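PDB 1UZB: 1-pyrroline-5-carboxylate dehydrogenase from Thermus thermophilus, which probably catalyses the NAD-dependent oxidation of L-glutamate gamma-semialdehyde, the open form of 1-pyrroline-5-carboxylate, to L-glutamate in proline breakdown. Local coordinates for residues A[102-107]-A[224-229]; A[292-297]-A[325-330]. One frame throughout, in Å; residues are numbered along the deposited sequence.

Contact 1: residues A[102-107]-A[224-229]; sequences LLKAAA and HEAGFP
Phe-228 meets helix 95-111 with the rim of its ring. CD1 of Leu-102 lies in the ring plane, 4.0 Å from CZ of Phe-228 and 4.1 Å from CE1, so this is an edge contact and not a stack. Leu-102 sits at chi1 -97°, well off a staggered value, and although its CB points away from the partner segment its CD1 swings back to the ring. Phe-228, with CG beside its backbone N and opposite the carbonyl carbon (chi1 -79°), carries its ring in toward the helix. Next along the ring edge is Ala-105, whose CB is 4.2 Å from CE2 of Phe-228.

The same methyl also faces Ala-226, CB of Ala-105 to CB of Ala-226 being 4.0 Å. Here the backbones come closest, with 5.2 Å between the CA atoms of Ala-105 and Ala-226. Lys-104 adds only its aliphatic part: CG is 4.0 Å from CA of Ala-226, and the chain then bends away, at chi2 and chi3, to bring NZ to a hydrogen bond with the C-terminal O of Phe-516 of the third subunit.

Gly-227, at phi 105°, ends helix 213-226 in a Schellman motif, after which Phe-228 extends the contact beyond the last turn. That helix connects parallel strands 203-207 and 233-235 along the chain, as in a Rossmann-type crossover, and Val-198 of helix 188-199 also packs on Phe-228. No hydrogen bond spans the two segments: between them the fit rests on shape and dispersion, while the one charged group involved serves a subunit interface.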
ATOM      1  N   LEU A 102     -21.607 -15.455 -10.070  1.00  5.48           N
ATOM      2  CA  LEU A 102     -22.348 -15.028  -8.886  1.00  4.64           C
ATOM      3  C   LEU A 102     -22.988 -13.665  -9.135  1.00  5.54           C
ATOM      4  O   LEU A 102     -24.160 -13.455  -8.825  1.00  5.49           O
ATOM      5  CB  LEU A 102     -21.436 -14.943  -7.656  1.00  6.06           C
ATOM      6  CG  LEU A 102     -21.455 -16.164  -6.730  1.00  6.26           C
ATOM      7  CD1 LEU A 102     -20.820 -17.348  -7.438  1.00  8.97           C
ATOM      8  CD2 LEU A 102     -20.722 -15.842  -5.429  1.00  7.22           C
ATOM      9  N   LEU A 103     -22.223 -12.737  -9.704  1.00  5.41           N
ATOM     10  CA  LEU A 103     -22.764 -11.412  -9.973  1.00  5.17           C
ATOM     11  C   LEU A 103     -23.986 -11.485 -10.884  1.00  5.40           C
ATOM     12  O   LEU A 103     -24.937 -10.722 -10.719  1.00  5.25           O
ATOM     13  CB  LEU A 103     -21.687 -10.516 -10.584  1.00  7.00           C
ATOM     14  CG  LEU A 103     -20.515 -10.182  -9.656  1.00  8.47           C
ATOM     15  CD1 LEU A 103     -19.450  -9.435 -10.442  1.00 11.53           C
ATOM     16  CD2 LEU A 103     -21.000  -9.354  -8.468  1.00 12.32           C
ATOM     17  N   LYS A 104     -23.968 -12.401 -11.846  1.00  4.89           N
ATOM     18  CA  LYS A 104     -25.111 -12.562 -12.729  1.00  5.22           C
ATOM     19  C   LYS A 104     -26.309 -13.029 -11.904  1.00  4.90           C
ATOM     20  O   LYS A 104     -27.415 -12.513 -12.057  1.00  5.37           O
ATOM     21  CB  LYS A 104     -24.788 -13.577 -13.830  1.00  7.32           C
ATOM     22  CG  LYS A 104     -26.001 -14.072 -14.597  1.00  8.91           C
ATOM     23  CD  LYS A 104     -26.772 -12.948 -15.270  1.00 13.32           C
ATOM     24  CE  LYS A 104     -26.066 -12.438 -16.508  1.00 13.03           C
ATOM     25  NZ  LYS A 104     -26.942 -11.505 -17.290  1.00 11.92           N
ATOM     26  N   ALA A 105     -26.088 -14.006 -11.027  1.00  4.89           N
ATOM     27  CA  ALA A 105     -27.165 -14.510 -10.182  1.00  4.75           C
ATOM     28  C   ALA A 105     -27.752 -13.401  -9.307  1.00  4.81           C
ATOM     29  O   ALA A 105     -28.965 -13.347  -9.100  1.00  4.57           O
ATOM     30  CB  ALA A 105     -26.662 -15.657  -9.310  1.00  5.83           C
ATOM     31  N   ALA A 106     -26.899 -12.519  -8.792  1.00  5.11           N
ATOM     32  CA  ALA A 106     -27.378 -11.428  -7.951  1.00  4.61           C
ATOM     33  C   ALA A 106     -28.263 -10.482  -8.755  1.00  4.59           C
ATOM     34  O   ALA A 106     -29.277  -9.998  -8.252  1.00  5.59           O
ATOM     35  CB  ALA A 106     -26.203 -10.667  -7.356  1.00  5.21           C
ATOM     36  N   ALA A 107     -27.879 -10.219 -10.002  1.00  5.25           N
ATOM     37  CA  ALA A 107     -28.659  -9.328 -10.855  1.00  6.11           C
ATOM     38  C   ALA A 107     -30.024  -9.942 -11.139  1.00  5.37           C
ATOM     39  O   ALA A 107     -31.037  -9.243 -11.154  1.00  7.93           O
ATOM     40  CB  ALA A 107     -27.919  -9.061 -12.162  1.00  6.89           C
ATOM     41  N   HIS A 224     -30.311 -21.667 -11.940  1.00  6.97           N
ATOM     42  CA  HIS A 224     -30.403 -22.309 -13.243  1.00  7.65           C
ATOM     43  C   HIS A 224     -30.308 -21.278 -14.358  1.00  8.05           C
ATOM     44  O   HIS A 224     -29.539 -21.444 -15.306  1.00  8.62           O
ATOM     45  CB  HIS A 224     -31.722 -23.079 -13.371  1.00  9.56           C
ATOM     46  CG  HIS A 224     -31.903 -23.746 -14.700  1.00  9.28           C
ATOM     47  ND1 HIS A 224     -31.149 -24.828 -15.102  1.00 11.57           N
ATOM     48  CD2 HIS A 224     -32.739 -23.468 -15.728  1.00 12.80           C
ATOM     49  CE1 HIS A 224     -31.515 -25.189 -16.319  1.00 10.77           C
ATOM     50  NE2 HIS A 224     -32.479 -24.379 -16.722  1.00 12.60           N
ATOM     51  N   GLU A 225     -31.085 -20.208 -14.244  1.00  7.19           N
ATOM     52  CA  GLU A 225     -31.067 -19.169 -15.264  1.00  8.19           C
ATOM     53  C   GLU A 225     -29.692 -18.508 -15.368  1.00  7.81           C
ATOM     54  O   GLU A 225     -29.241 -18.169 -16.466  1.00  8.47           O
ATOM     55  CB  GLU A 225     -32.138 -18.114 -14.971  1.00 10.58           C
ATOM     56  CG  GLU A 225     -32.177 -16.995 -15.996  1.00 13.47           C
ATOM     57  CD  GLU A 225     -33.387 -16.097 -15.846  1.00 17.89           C
ATOM     58  OE1 GLU A 225     -33.434 -15.054 -16.530  1.00 21.37           O
ATOM     59  OE2 GLU A 225     -34.290 -16.437 -15.055  1.00 21.58           O
ATOM     60  N   ALA A 226     -29.030 -18.328 -14.227  1.00  7.46           N
ATOM     61  CA  ALA A 226     -27.703 -17.713 -14.199  1.00  6.93           C
ATOM     62  C   ALA A 226     -26.699 -18.534 -14.997  1.00  7.00           C
ATOM     63  O   ALA A 226     -25.757 -17.992 -15.568  1.00  8.06           O
ATOM     64  CB  ALA A 226     -27.223 -17.558 -12.760  1.00  7.30           C
ATOM     65  N   GLY A 227     -26.887 -19.848 -15.009  1.00  7.02           N
ATOM     66  CA  GLY A 227     -25.997 -20.699 -15.775  1.00  7.44           C
ATOM     67  C   GLY A 227     -24.956 -21.510 -15.031  1.00  6.66           C
ATOM     68  O   GLY A 227     -23.939 -21.878 -15.616  1.00  7.43           O
ATOM     69  N   PHE A 228     -25.171 -21.783 -13.750  1.00  7.04           N
ATOM     70  CA  PHE A 228     -24.210 -22.604 -13.021  1.00  7.26           C
ATOM     71  C   PHE A 228     -24.134 -23.952 -13.738  1.00  7.71           C
ATOM     72  O   PHE A 228     -25.160 -24.533 -14.090  1.00  8.91           O
ATOM     73  CB  PHE A 228     -24.655 -22.807 -11.573  1.00  6.91           C
ATOM     74  CG  PHE A 228     -24.361 -21.635 -10.679  1.00  7.22           C
ATOM     75  CD1 PHE A 228     -23.091 -21.455 -10.145  1.00  8.88           C
ATOM     76  CD2 PHE A 228     -25.345 -20.693 -10.397  1.00  8.53           C
ATOM     77  CE1 PHE A 228     -22.802 -20.354  -9.343  1.00  9.26           C
ATOM     78  CE2 PHE A 228     -25.067 -19.586  -9.595  1.00  9.63           C
ATOM     79  CZ  PHE A 228     -23.793 -19.418  -9.068  1.00  9.64           C
ATOM     80  N   PRO A 229     -22.915 -24.453 -13.984  1.00  7.65           N
ATOM     81  CA  PRO A 229     -22.755 -25.740 -14.669  1.00  8.36           C
ATOM     82  C   PRO A 229     -23.482 -26.873 -13.950  1.00  8.03           C
ATOM     83  O   PRO A 229     -23.660 -26.841 -12.733  1.00  7.08           O
ATOM     84  CB  PRO A 229     -21.244 -25.942 -14.675  1.00  8.51           C
ATOM     85  CG  PRO A 229     -20.721 -24.532 -14.726  1.00  8.56           C
ATOM     86  CD  PRO A 229     -21.608 -23.816 -13.741  1.00  8.25           C
TER

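Contact 2: residues A[292-297]-A[325-330]; sequences KNAIIV and ASRLIL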
ATOM      1  N   LYS A 292     -29.613 -17.299  23.116  1.00  5.70           N
ATOM      2  CA  LYS A 292     -30.565 -16.824  24.123  1.00  4.89           C
ATOM      3  C   LYS A 292     -30.044 -15.415  24.360  1.00  4.35           C
ATOM      4  O   LYS A 292     -29.382 -15.121  25.359  1.00  5.19           O
ATOM      5  CB  LYS A 292     -30.496 -17.662  25.404  1.00  5.31           C
ATOM      6  CG  LYS A 292     -31.627 -17.347  26.383  1.00  6.27           C
ATOM      7  CD  LYS A 292     -32.989 -17.771  25.830  1.00  6.04           C
ATOM      8  CE  LYS A 292     -34.119 -17.277  26.724  1.00  6.50           C
ATOM      9  NZ  LYS A 292     -35.454 -17.764  26.269  1.00  6.73           N
ATOM     10  N   ASN A 293     -30.368 -14.549  23.410  1.00  5.13           N
ATOM     11  CA  ASN A 293     -29.862 -13.188  23.399  1.00  3.94           C
ATOM     12  C   ASN A 293     -30.525 -12.184  24.312  1.00  4.25           C
ATOM     13  O   ASN A 293     -31.753 -12.083  24.381  1.00  4.52           O
ATOM     14  CB  ASN A 293     -29.881 -12.675  21.965  1.00  4.20           C
ATOM     15  CG  ASN A 293     -29.518 -13.750  20.967  1.00  3.88           C
ATOM     16  OD1 ASN A 293     -28.455 -14.370  21.049  1.00  4.05           O
ATOM     17  ND2 ASN A 293     -30.409 -13.985  20.020  1.00  3.52           N
ATOM     18  N   ALA A 294     -29.681 -11.407  24.981  1.00  3.72           N
ATOM     19  CA  ALA A 294     -30.157 -10.401  25.907  1.00  4.27           C
ATOM     20  C   ALA A 294     -29.780  -8.978  25.540  1.00  4.24           C
ATOM     21  O   ALA A 294     -28.769  -8.723  24.879  1.00  4.69           O
ATOM     22  CB  ALA A 294     -29.630 -10.700  27.305  1.00  7.84           C
ATOM     23  N   ILE A 295     -30.632  -8.057  25.970  1.00  5.10           N
ATOM     24  CA  ILE A 295     -30.375  -6.638  25.816  1.00  4.88           C
ATOM     25  C   ILE A 295     -30.359  -6.135  27.254  1.00  5.28           C
ATOM     26  O   ILE A 295     -31.292  -6.396  28.031  1.00  5.66           O
ATOM     27  CB  ILE A 295     -31.486  -5.883  25.062  1.00  4.88           C
ATOM     28  CG1 ILE A 295     -31.436  -6.237  23.570  1.00  4.91           C
ATOM     29  CG2 ILE A 295     -31.311  -4.375  25.266  1.00  6.26           C
ATOM     30  CD1 ILE A 295     -32.546  -5.623  22.752  1.00  6.72           C
ATOM     31  N   ILE A 296     -29.283  -5.450  27.612  1.00  4.67           N
ATOM     32  CA  ILE A 296     -29.124  -4.869  28.936  1.00  5.12           C
ATOM     33  C   ILE A 296     -29.450  -3.391  28.833  1.00  5.06           C
ATOM     34  O   ILE A 296     -29.040  -2.734  27.878  1.00  5.12           O
ATOM     35  CB  ILE A 296     -27.659  -4.950  29.430  1.00  4.22           C
ATOM     36  CG1 ILE A 296     -27.238  -6.406  29.643  1.00  5.21           C
ATOM     37  CG2 ILE A 296     -27.499  -4.139  30.720  1.00  5.38           C
ATOM     38  CD1 ILE A 296     -25.754  -6.572  29.930  1.00  4.57           C
ATOM     39  N   VAL A 297     -30.190  -2.866  29.801  1.00  5.09           N
ATOM     40  CA  VAL A 297     -30.484  -1.440  29.820  1.00  5.16           C
ATOM     41  C   VAL A 297     -30.170  -0.935  31.222  1.00  6.34           C
ATOM     42  O   VAL A 297     -30.635  -1.513  32.203  1.00  6.60           O
ATOM     43  CB  VAL A 297     -31.964  -1.120  29.515  1.00  3.70           C
ATOM     44  CG1 VAL A 297     -32.148   0.393  29.435  1.00  6.20           C
ATOM     45  CG2 VAL A 297     -32.392  -1.769  28.213  1.00  5.66           C
ATOM     46  N   ALA A 325     -34.005 -10.758  20.659  1.00  3.89           N
ATOM     47  CA  ALA A 325     -33.859 -10.462  22.074  1.00  4.36           C
ATOM     48  C   ALA A 325     -34.933 -11.257  22.811  1.00  5.28           C
ATOM     49  O   ALA A 325     -36.120 -10.952  22.701  1.00  5.76           O
ATOM     50  CB  ALA A 325     -34.047  -8.972  22.332  1.00  5.96           C
ATOM     51  N   SER A 326     -34.517 -12.292  23.537  1.00  4.58           N
ATOM     52  CA  SER A 326     -35.454 -13.102  24.308  1.00  3.97           C
ATOM     53  C   SER A 326     -35.276 -12.817  25.796  1.00  5.32           C
ATOM     54  O   SER A 326     -36.042 -13.306  26.630  1.00  5.65           O
ATOM     55  CB  SER A 326     -35.256 -14.596  24.022  1.00  5.50           C
ATOM     56  OG  SER A 326     -33.929 -15.013  24.280  1.00  5.89           O
ATOM     57  N   ARG A 327     -34.255 -12.032  26.129  1.00  4.62           N
ATOM     58  CA  ARG A 327     -33.999 -11.651  27.511  1.00  4.12           C
ATOM     59  C   ARG A 327     -33.802 -10.142  27.576  1.00  4.57           C
ATOM     60  O   ARG A 327     -33.121  -9.561  26.726  1.00  5.09           O
ATOM     61  CB  ARG A 327     -32.745 -12.342  28.062  1.00  5.65           C
ATOM     62  CG  ARG A 327     -32.829 -13.860  28.143  1.00  5.97           C
ATOM     63  CD  ARG A 327     -31.592 -14.429  28.830  1.00  5.95           C
ATOM     64  NE  ARG A 327     -30.377 -14.139  28.073  1.00  5.44           N
ATOM     65  CZ  ARG A 327     -29.162 -14.053  28.606  1.00  5.42           C
ATOM     66  NH1 ARG A 327     -28.122 -13.784  27.828  1.00  5.53           N
ATOM     67  NH2 ARG A 327     -28.986 -14.220  29.913  1.00  6.61           N
ATOM     68  N   LEU A 328     -34.425  -9.511  28.566  1.00  4.80           N
ATOM     69  CA  LEU A 328     -34.288  -8.074  28.786  1.00  4.93           C
ATOM     70  C   LEU A 328     -33.773  -7.958  30.214  1.00  5.07           C
ATOM     71  O   LEU A 328     -34.487  -8.273  31.164  1.00  5.76           O
ATOM     72  CB  LEU A 328     -35.636  -7.359  28.644  1.00  5.79           C
ATOM     73  CG  LEU A 328     -35.591  -5.858  28.943  1.00  4.54           C
ATOM     74  CD1 LEU A 328     -34.612  -5.160  28.003  1.00  6.20           C
ATOM     75  CD2 LEU A 328     -36.980  -5.272  28.791  1.00  5.56           C
ATOM     76  N   ILE A 329     -32.516  -7.547  30.354  1.00  4.64           N
ATOM     77  CA  ILE A 329     -31.875  -7.419  31.660  1.00  5.46           C
ATOM     78  C   ILE A 329     -31.855  -5.953  32.053  1.00  6.32           C
ATOM     79  O   ILE A 329     -31.177  -5.138  31.428  1.00  5.49           O
ATOM     80  CB  ILE A 329     -30.438  -7.979  31.608  1.00  4.31           C
ATOM     81  CG1 ILE A 329     -30.472  -9.442  31.156  1.00  5.71           C
ATOM     82  CG2 ILE A 329     -29.778  -7.872  32.975  1.00  6.51           C
ATOM     83  CD1 ILE A 329     -29.108 -10.011  30.821  1.00  6.44           C
ATOM     84  N   LEU A 330     -32.608  -5.618  33.094  1.00  5.51           N
ATOM     85  CA  LEU A 330     -32.711  -4.240  33.549  1.00  6.35           C
ATOM     86  C   LEU A 330     -32.105  -4.012  34.923  1.00  7.13           C
ATOM     87  O   LEU A 330     -32.410  -4.744  35.864  1.00  7.02           O
ATOM     88  CB  LEU A 330     -34.185  -3.824  33.588  1.00  6.53           C
ATOM     89  CG  LEU A 330     -34.975  -4.048  32.293  1.00  5.41           C
ATOM     90  CD1 LEU A 330     -36.456  -3.747  32.502  1.00  5.42           C
ATOM     91  CD2 LEU A 330     -34.397  -3.166  31.198  1.00  6.12           C
TER
HETATM   92  O   HOH W   1     -37.626 -15.590  26.650  1.00  7.71           O
HETATM   93  O   HOH W   2     -32.638 -15.236  21.762  1.00  6.16           O
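Arg-327 bends at chi3 (-63°), folding its guanidinium back over Ala-294, whose CB lies 3.2 Å above the guanidinium plane, toward its rim. Lys-292 turns at chi2 (67°) and crosses the arginine chain obliquely, with CG 3.8 Å from CD of Arg-327, before its CD passes 3.3 Å from OG of Ser-326. The carbonyl O of Lys-292 receives two weak, bent bonds, from NE and NH1 of Arg-327. The outer nitrogens of that guanidinium also bond the carbonyls of Ala-438 and Val-437, at the end of helix 431-439, a setting that would favour its positive charge; NZ of Lys-292 reaches the carbonyls of Glu-416 and Ile-413.

Strands 293-297 and 325-331, bridged by helix 303-315, form a beta-alpha-beta unit and are parallel neighbours within a seven-stranded sheet. Their register is fixed by Ile-295 N to Arg-327 O, Ile-329 N to Ile-295 O (2.9 Å) and Val-297 N to Ile-329 O. Near the start, where Ser-326 leaves extended geometry (psi -7°), Asn-293 O accepts from both Ser-326 N, in the carbonyl plane, and Arg-327 N. A water joins Asn-293 N to Ser-326 OG.

On the face of Ala-294 and Ile-296, CD1 of Ile-329 is 3.6 Å from Ala-294 CB. On the other face CD1 of Ile-295 touches Ala-325 CB at 3.7 Å. Val-297 CB lies beside Leu-330 CD2 at 3.6 Å. Helix 303-315 covers this face at Ile-295 and Leu-328 through Val-310.

How the contacts relate
Contact 1 closes before contact 2 opens, so the two follow in series along the chain, on opposite sides of its centre. Their centres are about 41 Å apart and their nearest atoms about 27 Å, with no direct touch. They share no helix, strand or sheet. Contact 1 belongs with the helices around the sheet that contains strands 203-207 and 233-235, whereas contact 2 lies inside the separate seven-stranded sheet. This is consistent with contact 1 lying in the coenzyme-binding domain and contact 2 in the catalytic domain, as in other aldehyde dehydrogenases. Residues of contact 1 also reach two other subunits, while no other chain touches contact 2, so contact 1 lies at subunit interfaces and contact 2 is buried within its own chain.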